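Local atomic coordinates of putative hexose oxidase (Nonomuraea sp. ATCC 39727, PDB entry 5AWV), a protein that probably oxidises sugar groups of glycopeptide antibiotics such as teicoplanin, using a flavin-adenine dinucleotide cofactor attached through two covalent links. Residues E136-G141 and R241-P246; I313-T318 and R324-H329; A332-D335 and P339-V342; W490-L493 and N498-R501. All blocks are in the same frame, centred on the assembly; numbering follows the deposited sequence.

Interaction 1: E136-G141 and R241-P246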
loop_
_atom_site.group_PDB
_atom_site.type_symbol
_atom_site.label_atom_id
_atom_site.label_comp_id
_atom_site.label_asym_id
_atom_site.label_seq_id
_atom_site.Cartn_x
_atom_site.Cartn_y
_atom_site.Cartn_z
ATOM N N GLU A 136 -5.764 -12.295 6.711
ATOM C CA GLU A 136 -6.074 -13.303 7.670
ATOM C C GLU A 136 -7.561 -13.290 8.078
ATOM O O GLU A 136 -8.166 -14.339 8.136
ATOM C CB GLU A 136 -5.117 -13.101 8.856
ATOM C CG GLU A 136 -4.850 -14.299 9.670
ATOM C CD GLU A 136 -4.045 -15.367 8.861
ATOM O OE1 GLU A 136 -4.745 -16.349 8.548
ATOM O OE2 GLU A 136 -2.820 -15.154 8.511
ATOM N N LYS A 137 -8.090 -12.118 8.467
ATOM C CA LYS A 137 -9.452 -12.040 8.871
ATOM C C LYS A 137 -10.467 -12.298 7.780
ATOM O O LYS A 137 -11.500 -12.923 8.005
ATOM C CB LYS A 137 -9.698 -10.661 9.444
ATOM C CG LYS A 137 -11.088 -10.369 9.942
ATOM C CD LYS A 137 -11.516 -11.075 11.205
ATOM C CE LYS A 137 -12.952 -10.611 11.647
ATOM N NZ LYS A 137 -12.875 -9.343 12.442
ATOM N N LEU A 138 -10.239 -11.751 6.607
ATOM C CA LEU A 138 -11.117 -12.020 5.460
ATOM C C LEU A 138 -11.133 -13.534 5.137
ATOM O O LEU A 138 -12.208 -14.090 4.819
ATOM C CB LEU A 138 -10.698 -11.199 4.257
ATOM C CG LEU A 138 -10.958 -9.675 4.264
ATOM C CD1 LEU A 138 -10.658 -9.050 2.850
ATOM C CD2 LEU A 138 -12.426 -9.323 4.550
ATOM N N TYR A 139 -9.978 -14.172 5.206
ATOM C CA TYR A 139 -9.879 -15.592 4.945
ATOM C C TYR A 139 -10.552 -16.477 5.999
ATOM O O TYR A 139 -11.441 -17.302 5.638
ATOM C CB TYR A 139 -8.428 -15.995 4.867
ATOM C CG TYR A 139 -8.168 -17.444 4.415
ATOM C CD1 TYR A 139 -8.871 -17.992 3.367
ATOM C CD2 TYR A 139 -7.310 -18.295 5.127
ATOM C CE1 TYR A 139 -8.626 -19.273 2.927
ATOM C CE2 TYR A 139 -7.099 -19.621 4.714
ATOM C CZ TYR A 139 -7.725 -20.075 3.574
ATOM O OH TYR A 139 -7.537 -21.366 3.051
ATOM N N LEU A 140 -10.234 -16.213 7.266
ATOM C CA LEU A 140 -10.872 -16.957 8.392
ATOM C C LEU A 140 -12.407 -16.808 8.474
ATOM O O LEU A 140 -13.157 -17.825 8.582
ATOM C CB LEU A 140 -10.157 -16.689 9.712
ATOM C CG LEU A 140 -8.736 -17.278 9.772
ATOM C CD1 LEU A 140 -8.183 -17.204 11.183
ATOM C CD2 LEU A 140 -8.604 -18.739 9.314
ATOM N N GLY A 141 -12.865 -15.572 8.361
ATOM C CA GLY A 141 -14.219 -15.229 8.500
ATOM C C GLY A 141 -15.090 -15.680 7.395
ATOM O O GLY A 141 -16.194 -16.196 7.654
ATOM N N ARG A 241 -19.561 -14.507 -1.009
ATOM C CA ARG A 241 -19.511 -14.205 -2.460
ATOM C C ARG A 241 -19.136 -12.738 -2.770
ATOM O O ARG A 241 -19.008 -12.342 -3.920
ATOM C CB ARG A 241 -20.875 -14.605 -3.127
ATOM C CG ARG A 241 -20.963 -16.116 -3.321
ATOM C CD ARG A 241 -22.339 -16.701 -3.602
ATOM N NE ARG A 241 -23.129 -16.142 -4.711
ATOM C CZ ARG A 241 -22.796 -16.122 -6.012
ATOM N NH1 ARG A 241 -21.620 -16.566 -6.437
ATOM N NH2 ARG A 241 -23.645 -15.586 -6.896
ATOM N N LEU A 242 -18.959 -11.911 -1.743
ATOM C CA LEU A 242 -18.863 -10.481 -1.973
ATOM C C LEU A 242 -17.437 -10.037 -2.247
ATOM O O LEU A 242 -17.257 -8.908 -2.664
ATOM C CB LEU A 242 -19.420 -9.652 -0.806
ATOM C CG LEU A 242 -20.948 -9.710 -0.749
ATOM C CD1 LEU A 242 -21.366 -9.118 0.573
ATOM C CD2 LEU A 242 -21.525 -8.978 -1.953
ATOM N N LEU A 243 -16.446 -10.923 -2.073
ATOM C CA LEU A 243 -15.037 -10.648 -2.504
ATOM C C LEU A 243 -14.456 -11.892 -3.139
ATOM O O LEU A 243 -15.026 -12.967 -2.962
ATOM C CB LEU A 243 -14.156 -10.217 -1.325
ATOM C CG LEU A 243 -14.387 -8.763 -0.948
ATOM C CD1 LEU A 243 -13.697 -8.457 0.349
ATOM C CD2 LEU A 243 -14.045 -7.723 -2.017
ATOM N N PRO A 244 -13.348 -11.759 -3.876
ATOM C CA PRO A 244 -12.709 -12.936 -4.531
ATOM C C PRO A 244 -12.330 -14.045 -3.548
ATOM O O PRO A 244 -11.974 -13.774 -2.410
ATOM C CB PRO A 244 -11.442 -12.357 -5.108
ATOM C CG PRO A 244 -11.801 -10.930 -5.384
ATOM C CD PRO A 244 -12.682 -10.494 -4.273
ATOM N N LYS A 245 -12.536 -15.278 -3.969
ATOM C CA LYS A 245 -12.195 -16.404 -3.177
ATOM C C LYS A 245 -10.733 -16.736 -3.447
ATOM O O LYS A 245 -10.400 -16.923 -4.597
ATOM C CB LYS A 245 -13.075 -17.582 -3.581
ATOM C CG LYS A 245 -12.806 -18.864 -2.748
ATOM C CD LYS A 245 -13.746 -20.043 -3.098
ATOM C CE LYS A 245 -15.226 -19.626 -3.315
ATOM N NZ LYS A 245 -16.271 -20.072 -2.317
ATOM N N PRO A 246 -9.854 -16.744 -2.411
ATOM C CA PRO A 246 -8.455 -17.099 -2.766
ATOM C C PRO A 246 -8.324 -18.578 -3.214
ATOM O O PRO A 246 -9.200 -19.415 -2.952
ATOM C CB PRO A 246 -7.681 -16.863 -1.441
ATOM C CG PRO A 246 -8.685 -17.246 -0.410
ATOM C CD PRO A 246 -10.030 -16.729 -0.950
#

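Interaction 2: I313-T318 and R324-H329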
loop_
_atom_site.group_PDB
_atom_site.type_symbol
_atom_site.label_atom_id
_atom_site.label_comp_id
_atom_site.label_asym_id
_atom_site.label_seq_id
_atom_site.Cartn_x
_atom_site.Cartn_y
_atom_site.Cartn_z
ATOM N N ILE A 313 7.871 -17.541 -8.763
ATOM C CA ILE A 313 6.679 -17.766 -9.547
ATOM C C ILE A 313 5.624 -18.432 -8.670
ATOM O O ILE A 313 5.934 -19.330 -7.846
ATOM C CB ILE A 313 6.962 -18.717 -10.721
ATOM C CG1 ILE A 313 8.225 -18.290 -11.443
ATOM C CG2 ILE A 313 5.770 -18.870 -11.650
ATOM C CD1 ILE A 313 8.773 -19.414 -12.293
ATOM N N GLN A 314 4.370 -18.081 -8.897
ATOM C CA GLN A 314 3.293 -18.858 -8.329
ATOM C C GLN A 314 2.159 -19.009 -9.252
ATOM O O GLN A 314 1.861 -18.099 -10.066
ATOM C CB GLN A 314 2.857 -18.206 -7.018
ATOM C CG GLN A 314 2.358 -16.830 -7.154
ATOM C CD GLN A 314 1.890 -16.202 -5.788
ATOM O OE1 GLN A 314 0.724 -15.921 -5.600
ATOM N NE2 GLN A 314 2.793 -16.017 -4.908
ATOM N N VAL A 315 1.463 -20.121 -9.139
ATOM C CA VAL A 315 0.284 -20.359 -9.942
ATOM C C VAL A 315 -0.797 -20.929 -9.068
ATOM O O VAL A 315 -0.514 -21.731 -8.178
ATOM C CB VAL A 315 0.603 -21.393 -11.050
ATOM C CG1 VAL A 315 -0.539 -21.590 -12.029
ATOM C CG2 VAL A 315 1.798 -20.884 -11.809
ATOM N N ASP A 316 -2.022 -20.476 -9.306
ATOM C CA ASP A 316 -3.223 -21.065 -8.733
ATOM C C ASP A 316 -3.248 -22.546 -9.072
ATOM O O ASP A 316 -3.363 -22.907 -10.241
ATOM C CB ASP A 316 -4.442 -20.360 -9.345
ATOM C CG ASP A 316 -5.767 -20.877 -8.814
ATOM O OD1 ASP A 316 -5.815 -21.895 -8.075
ATOM O OD2 ASP A 316 -6.739 -20.163 -9.057
ATOM N N ALA A 317 -3.136 -23.375 -8.053
ATOM C CA ALA A 317 -3.121 -24.808 -8.153
ATOM C C ALA A 317 -4.487 -25.514 -8.217
ATOM O O ALA A 317 -4.518 -26.717 -8.197
ATOM C CB ALA A 317 -2.299 -25.375 -7.016
ATOM N N THR A 318 -5.587 -24.787 -8.342
ATOM C CA THR A 318 -6.919 -25.341 -8.393
ATOM C C THR A 318 -7.135 -26.228 -9.655
ATOM O O THR A 318 -7.658 -27.334 -9.540
ATOM C CB THR A 318 -7.940 -24.212 -8.508
ATOM O OG1 THR A 318 -7.797 -23.357 -7.406
ATOM C CG2 THR A 318 -9.443 -24.716 -8.617
ATOM N N ARG A 324 1.540 -27.619 -15.721
ATOM C CA ARG A 324 1.924 -27.305 -17.124
ATOM C C ARG A 324 2.136 -25.855 -17.329
ATOM O O ARG A 324 3.032 -25.461 -18.048
ATOM C CB ARG A 324 0.856 -27.681 -18.129
ATOM C CG ARG A 324 1.057 -28.945 -18.818
ATOM C CD ARG A 324 0.012 -29.101 -19.906
ATOM N NE ARG A 324 -1.234 -29.584 -19.328
ATOM C CZ ARG A 324 -2.445 -29.154 -19.687
ATOM N NH1 ARG A 324 -2.620 -28.153 -20.541
ATOM N NH2 ARG A 324 -3.496 -29.686 -19.112
ATOM N N LEU A 325 1.243 -25.019 -16.780
ATOM C CA LEU A 325 1.430 -23.604 -17.015
ATOM C C LEU A 325 2.698 -23.085 -16.432
ATOM O O LEU A 325 3.370 -22.206 -17.017
ATOM C CB LEU A 325 0.259 -22.820 -16.425
ATOM C CG LEU A 325 -1.116 -23.059 -17.010
ATOM C CD1 LEU A 325 -2.145 -22.149 -16.257
ATOM C CD2 LEU A 325 -1.217 -22.920 -18.536
ATOM N N LEU A 326 3.002 -23.595 -15.237
ATOM C CA LEU A 326 4.191 -23.193 -14.480
ATOM C C LEU A 326 5.454 -23.563 -15.261
ATOM O O LEU A 326 6.376 -22.735 -15.458
ATOM C CB LEU A 326 4.136 -23.911 -13.165
ATOM C CG LEU A 326 5.165 -23.622 -12.087
ATOM C CD1 LEU A 326 5.972 -24.781 -11.599
ATOM C CD2 LEU A 326 5.981 -22.414 -12.130
ATOM N N ASP A 327 5.405 -24.795 -15.797
ATOM C CA ASP A 327 6.581 -25.354 -16.553
ATOM C C ASP A 327 6.814 -24.626 -17.802
ATOM O O ASP A 327 7.942 -24.282 -18.140
ATOM C CB ASP A 327 6.420 -26.846 -16.799
ATOM C CG ASP A 327 6.682 -27.675 -15.555
ATOM O OD1 ASP A 327 7.282 -27.149 -14.607
ATOM O OD2 ASP A 327 6.195 -28.840 -15.534
ATOM N N ALA A 328 5.750 -24.373 -18.537
ATOM C CA ALA A 328 5.839 -23.612 -19.749
ATOM C C ALA A 328 6.330 -22.186 -19.597
ATOM O O ALA A 328 7.122 -21.689 -20.413
ATOM C CB ALA A 328 4.518 -23.624 -20.439
ATOM N N HIS A 329 5.888 -21.479 -18.536
ATOM C CA HIS A 329 6.462 -20.186 -18.245
ATOM C C HIS A 329 7.976 -20.241 -17.965
ATOM O O HIS A 329 8.773 -19.425 -18.473
ATOM C CB HIS A 329 5.715 -19.587 -16.986
ATOM C CG HIS A 329 6.230 -18.266 -16.537
ATOM N ND1 HIS A 329 6.036 -17.107 -17.247
ATOM C CD2 HIS A 329 6.952 -17.923 -15.454
ATOM C CE1 HIS A 329 6.614 -16.106 -16.615
ATOM N NE2 HIS A 329 7.161 -16.578 -15.509
#

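Interaction 3: A332-D335 and P339-V342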
loop_
_atom_site.group_PDB
_atom_site.type_symbol
_atom_site.label_atom_id
_atom_site.label_comp_id
_atom_site.label_asym_id
_atom_site.label_seq_id
_atom_site.Cartn_x
_atom_site.Cartn_y
_atom_site.Cartn_z
ATOM N N ALA A 332 10.002 -20.925 -21.225
ATOM C CA ALA A 332 10.035 -19.760 -22.062
ATOM C C ALA A 332 11.066 -18.806 -21.536
ATOM O O ALA A 332 11.782 -18.188 -22.309
ATOM C CB ALA A 332 8.650 -19.079 -22.129
ATOM N N VAL A 333 11.093 -18.601 -20.229
ATOM C CA VAL A 333 11.950 -17.570 -19.684
ATOM C C VAL A 333 13.451 -17.964 -19.781
ATOM O O VAL A 333 14.301 -17.093 -20.035
ATOM C CB VAL A 333 11.593 -17.178 -18.222
ATOM C CG1 VAL A 333 12.637 -16.246 -17.592
ATOM C CG2 VAL A 333 10.274 -16.371 -18.179
ATOM N N ILE A 334 13.751 -19.224 -19.471
ATOM C CA ILE A 334 15.163 -19.678 -19.371
ATOM C C ILE A 334 15.724 -20.256 -20.686
ATOM O O ILE A 334 16.865 -20.599 -20.720
ATOM C CB ILE A 334 15.392 -20.685 -18.252
ATOM C CG1 ILE A 334 14.762 -22.040 -18.547
ATOM C CG2 ILE A 334 14.961 -20.119 -16.898
ATOM C CD1 ILE A 334 15.088 -23.066 -17.490
ATOM N N ASP A 335 14.983 -20.206 -21.756
ATOM C CA ASP A 335 15.435 -20.741 -23.055
ATOM C C ASP A 335 16.710 -20.008 -23.525
ATOM O O ASP A 335 16.716 -18.790 -23.720
ATOM C CB ASP A 335 14.350 -20.495 -24.088
ATOM C CG ASP A 335 14.679 -21.061 -25.401
ATOM O OD1 ASP A 335 15.022 -22.262 -25.477
ATOM O OD2 ASP A 335 14.536 -20.313 -26.360
ATOM N N PRO A 339 22.970 -19.894 -17.128
ATOM C CA PRO A 339 23.174 -19.873 -15.674
ATOM C C PRO A 339 21.902 -19.805 -14.813
ATOM O O PRO A 339 21.923 -19.064 -13.832
ATOM C CB PRO A 339 24.046 -18.608 -15.459
ATOM C CG PRO A 339 23.713 -17.724 -16.596
ATOM C CD PRO A 339 23.302 -18.595 -17.752
ATOM N N ALA A 340 20.844 -20.554 -15.187
ATOM C CA ALA A 340 19.542 -20.664 -14.462
ATOM C C ALA A 340 19.440 -22.022 -13.695
ATOM O O ALA A 340 19.730 -23.031 -14.275
ATOM C CB ALA A 340 18.406 -20.549 -15.466
ATOM N N GLU A 341 19.041 -22.025 -12.431
ATOM C CA GLU A 341 18.759 -23.200 -11.599
ATOM C C GLU A 341 17.231 -23.281 -11.227
ATOM O O GLU A 341 16.639 -22.313 -10.731
ATOM C CB GLU A 341 19.591 -23.122 -10.312
ATOM C CG GLU A 341 19.485 -24.350 -9.388
ATOM C CD GLU A 341 18.430 -24.340 -8.253
ATOM O OE1 GLU A 341 17.929 -25.443 -7.893
ATOM O OE2 GLU A 341 18.120 -23.276 -7.664
ATOM N N VAL A 342 16.594 -24.406 -11.502
ATOM C CA VAL A 342 15.155 -24.615 -11.368
ATOM C C VAL A 342 14.863 -25.761 -10.394
ATOM O O VAL A 342 15.045 -26.912 -10.715
ATOM C CB VAL A 342 14.535 -24.961 -12.705
ATOM C CG1 VAL A 342 13.009 -25.109 -12.588
ATOM C CG2 VAL A 342 14.949 -23.927 -13.742
#

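Interaction 4: W490-L493 and N498-R501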
loop_
_atom_site.group_PDB
_atom_site.type_symbol
_atom_site.label_atom_id
_atom_site.label_comp_id
_atom_site.label_asym_id
_atom_site.label_seq_id
_atom_site.Cartn_x
_atom_site.Cartn_y
_atom_site.Cartn_z
ATOM N N TRP A 490 5.026 15.519 -13.852
ATOM C CA TRP A 490 4.865 14.332 -12.963
ATOM C C TRP A 490 3.450 13.810 -12.975
ATOM O O TRP A 490 3.220 12.582 -13.137
ATOM C CB TRP A 490 5.248 14.676 -11.535
ATOM C CG TRP A 490 4.308 15.691 -10.825
ATOM C CD1 TRP A 490 4.468 17.055 -10.755
ATOM C CD2 TRP A 490 3.138 15.389 -10.029
ATOM N NE1 TRP A 490 3.468 17.596 -9.999
ATOM C CE2 TRP A 490 2.631 16.603 -9.552
ATOM C CE3 TRP A 490 2.493 14.209 -9.668
ATOM C CZ2 TRP A 490 1.527 16.673 -8.729
ATOM C CZ3 TRP A 490 1.337 14.291 -8.920
ATOM C CH2 TRP A 490 0.871 15.524 -8.448
ATOM N N HIS A 491 2.474 14.732 -12.884
ATOM C CA HIS A 491 1.076 14.304 -12.803
ATOM C C HIS A 491 0.550 13.619 -14.029
ATOM O O HIS A 491 -0.345 12.789 -13.973
ATOM C CB HIS A 491 0.183 15.449 -12.311
ATOM C CG HIS A 491 0.301 16.712 -13.088
ATOM N ND1 HIS A 491 -0.086 16.833 -14.411
ATOM C CD2 HIS A 491 0.760 17.918 -12.724
ATOM C CE1 HIS A 491 0.092 18.077 -14.808
ATOM N NE2 HIS A 491 0.593 18.748 -13.791
ATOM N N ASP A 492 1.115 13.920 -15.184
ATOM C CA ASP A 492 0.774 13.206 -16.393
ATOM C C ASP A 492 1.388 11.828 -16.506
ATOM O O ASP A 492 0.778 10.954 -17.066
ATOM C CB ASP A 492 1.102 14.020 -17.614
ATOM C CG ASP A 492 0.213 15.354 -17.702
ATOM O OD1 ASP A 492 -0.688 15.666 -16.824
ATOM O OD2 ASP A 492 0.400 16.033 -18.713
ATOM N N LEU A 493 2.549 11.623 -15.933
ATOM C CA LEU A 493 3.123 10.315 -15.889
ATOM C C LEU A 493 2.304 9.389 -14.916
ATOM O O LEU A 493 2.061 8.239 -15.249
ATOM C CB LEU A 493 4.588 10.409 -15.328
ATOM C CG LEU A 493 5.558 11.285 -16.164
ATOM C CD1 LEU A 493 6.922 11.258 -15.506
ATOM C CD2 LEU A 493 5.602 10.735 -17.568
ATOM N N ASN A 498 -6.520 10.992 -16.680
ATOM C CA ASN A 498 -7.324 11.182 -15.486
ATOM C C ASN A 498 -6.955 12.435 -14.676
ATOM O O ASN A 498 -7.661 12.775 -13.722
ATOM C CB ASN A 498 -7.293 9.902 -14.591
ATOM C CG ASN A 498 -7.938 8.695 -15.265
ATOM O OD1 ASN A 498 -8.819 8.859 -16.110
ATOM N ND2 ASN A 498 -7.510 7.448 -14.892
ATOM N N HIS A 499 -5.835 13.118 -14.996
ATOM C CA HIS A 499 -5.423 14.167 -14.194
ATOM C C HIS A 499 -6.506 15.337 -14.143
ATOM O O HIS A 499 -6.756 15.921 -13.073
ATOM C CB HIS A 499 -4.095 14.712 -14.625
ATOM C CG HIS A 499 -3.638 15.793 -13.750
ATOM N ND1 HIS A 499 -3.401 17.086 -14.197
ATOM C CD2 HIS A 499 -3.360 15.789 -12.446
ATOM C CE1 HIS A 499 -3.027 17.824 -13.171
ATOM N NE2 HIS A 499 -2.959 17.046 -12.110
ATOM N N PRO A 500 -7.114 15.648 -15.300
ATOM C CA PRO A 500 -8.079 16.763 -15.293
ATOM C C PRO A 500 -9.236 16.497 -14.353
ATOM O O PRO A 500 -9.589 17.367 -13.585
ATOM C CB PRO A 500 -8.507 16.906 -16.787
ATOM C CG PRO A 500 -7.313 16.367 -17.540
ATOM C CD PRO A 500 -6.732 15.252 -16.659
ATOM N N ARG A 501 -9.831 15.323 -14.407
ATOM C CA ARG A 501 -10.878 14.986 -13.460
ATOM C C ARG A 501 -10.410 14.952 -12.012
ATOM O O ARG A 501 -11.095 15.492 -11.127
ATOM C CB ARG A 501 -11.523 13.686 -13.827
ATOM C CG ARG A 501 -12.736 13.416 -12.927
ATOM C CD ARG A 501 -13.445 12.207 -13.427
ATOM N NE ARG A 501 -14.610 11.980 -12.602
ATOM C CZ ARG A 501 -15.304 10.877 -12.611
ATOM N NH1 ARG A 501 -14.991 9.861 -13.408
ATOM N NH2 ARG A 501 -16.345 10.814 -11.828
HETATM O O HOH W 1 -3.324 17.240 -16.903
#

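Interaction 1: E136-G141 and R241-P246
L138 and Y139, neighbours on helix 131-142, meet L243 and P246 of an irregular chain passing beside the helix; the CA atoms are 9.0 Å apart for L138 and L243, and 8.0 Å for Y139 and P246. Side chains from both segments meet between the backbones, through apolar groups alone. L138 and L243 both carry CG beside the backbone N (chi1 -72° and -78°), and the branches approach at a slant, L138 CD1 lying 4.0 Å from L243 CD1. F123 of strand 122-125 touches both leucines. Helix 131-142 belongs to the FAD-binding part of a berberine-bridge-type flavoprotein, whereas 241-246 lies in the connection from strand 223-229 of that part to strand 249-257 of the seven-stranded antiparallel sheet. At the other end of the contact the Y139 ring swings over to P246, with CG of Y139 anti to its amide nitrogen (chi1 -172°). P246 CG sits 3.9 Å from Y139 CD1 and equally near CE1, approaching the ring obliquely. W350 touches P246 and meets the Y139 ring edge-to-face, while R41 of the second subunit packs on that tyrosine.

Interaction 2: I313-T318 and R324-H329
I313 and V315 of strand 309-316 hold L326 and H329 of helix 322-334 against the strand. This is a strand-turn-helix unit of the substrate-domain layer seen in berberine-bridge-type oxidases: the chain leaves the seven-stranded antiparallel sheet and returns as a helix across its face. The axes of strand 313-316 and helix 324-329 come within 8.8 Å and run roughly antiparallel, at 152°. L326 is in the middle of the contact, touching both I313 and V315. Its CB bond does not aim at the strand, but with CG anti to the amide nitrogen (chi1 -175°) the CD2 branch reaches back, and L326 CD2 lies 3.6 Å from I313 CG2. Lower on the same side chain, L326 CB is met by V315 CG2 at 4.1 Å. One turn further along the helix, H329 turns the edge of its imidazole to the isoleucine: I313 CD1 lies near the ring plane, 3.9 Å from H329 CD2. All four residues are buried.

In the next shell, S293 of strand 291-298 hydrogen-bonds H329 NE2, and W277 of helix 264-280 packs edge-to-face with the imidazole; together they should limit its rotation. I330 and A322 of the helix also touch I313 and V315. Backbone bonds from I313 to S253 and from Q314 to W292 keep the strand within the sheet. Where it ends, D316 forms an Asx turn: D316 OD1 accepts from T318 N at 2.9 Å, N-H...O 160°, and from T318 OG1 at 2.6 Å.

Interaction 3: A332-D335 and P339-V342
I334 meets A340 on the inner side of this contact and V342 on its outer side. The inner part is compact: I334 CG2 rests 3.8 Å from A340 CB, and I334 CB itself is 4.1 Å from that methyl, so the branch point of the isoleucine rests against the alanine methyl. The CA atoms of I334 and A340 stand 6.7 Å apart, a close approach consistent with the small alanine side chain. V255 of strand 249-257 touches both residues and F257 adds to the cover of A340, so this side is continuous with the sheet.

The contact belongs to a tight helix-to-strand connection: helix 322-334 ends at I334, five residues, D335 to P339, intervene, and the chain enters strand 340-349, outermost in the seven-stranded antiparallel sheet. A340 and V342 direct their CB atoms toward the helix end while E341 between them points away, the usual alternation of a strand; the backbone of E341 bonds that of T256, pairing this strand with 249-257.

The outer part is thinner. I334 CG1 occupies the crowded position between backbone N and carbonyl carbon (chi1 70°), from which an extended chain carries CD1 outward. There I334 CD1 meets V342 CG2 at 3.8 Å, obliquely, and V342 is exposed to solvent. Just past the helix end, D335 is likewise exposed and forms a salt bridge with R269 of helix 264-280; both residues have been seen to bind N-acetyl-D-glucosamine, although at D335 this sugar is absent here.

Interaction 4: W490-L493 and N498-R501
H491 and H499 form an offset stack, their imidazole centroids 3.8 Å apart and the planes only 6° from parallel. H499 CE1 lies 3.3 Å above the H491 plane, over the ring centre, whereas H491 ND1 is displaced toward the rim of the H499 ring. H491 CG lies between backbone N and carbonyl carbon (chi1 54°), which turns the imidazole toward its partner. H491 CB, itself directed toward the other segment, makes a CH-pi contact over the H499 face, 3.8 Å from the centroid.

Polar links gather at the ND1 atoms. These two nitrogens are close but badly angled for bonding. H491 ND1 instead donates to D492 OD1 at 2.7 Å, bent to 139°; the oxygen lies near the imidazole plane, but the nitrogen stands above the carboxylate plane. A water bridges the segments, donating to D492 OD1 at 3.1 Å and hydrogen-bonded to H499 ND1 at 2.7 Å, in the ring plane.

The pair joins helix 490-495 to helix 499-509 across a short turn within the berberine-like C-terminal region. N498 ND2 bonds the carbonyls of P412 and A416, and R501 makes a cation-pi contact with W211 of helix 207-212.

Following the chain, interaction 1 closes the longest loop, about 100 residues from helix 131-142 to the connection entering strand 249-257, and so ties the FAD-binding part to the lead-in of the seven-stranded sheet. Interactions 2 and 3 then follow as short closures: one packs the first half of helix 322-334 on strand 309-316, the other joins its C-terminal end to strand 340-349. Their centres are 15 Å apart, and they share the helix and the sheet. Interaction 4 closes a small turn between helices 490-495 and 499-509, its centre at least 34 Å from the others. All four lie in series, without nesting or crossing.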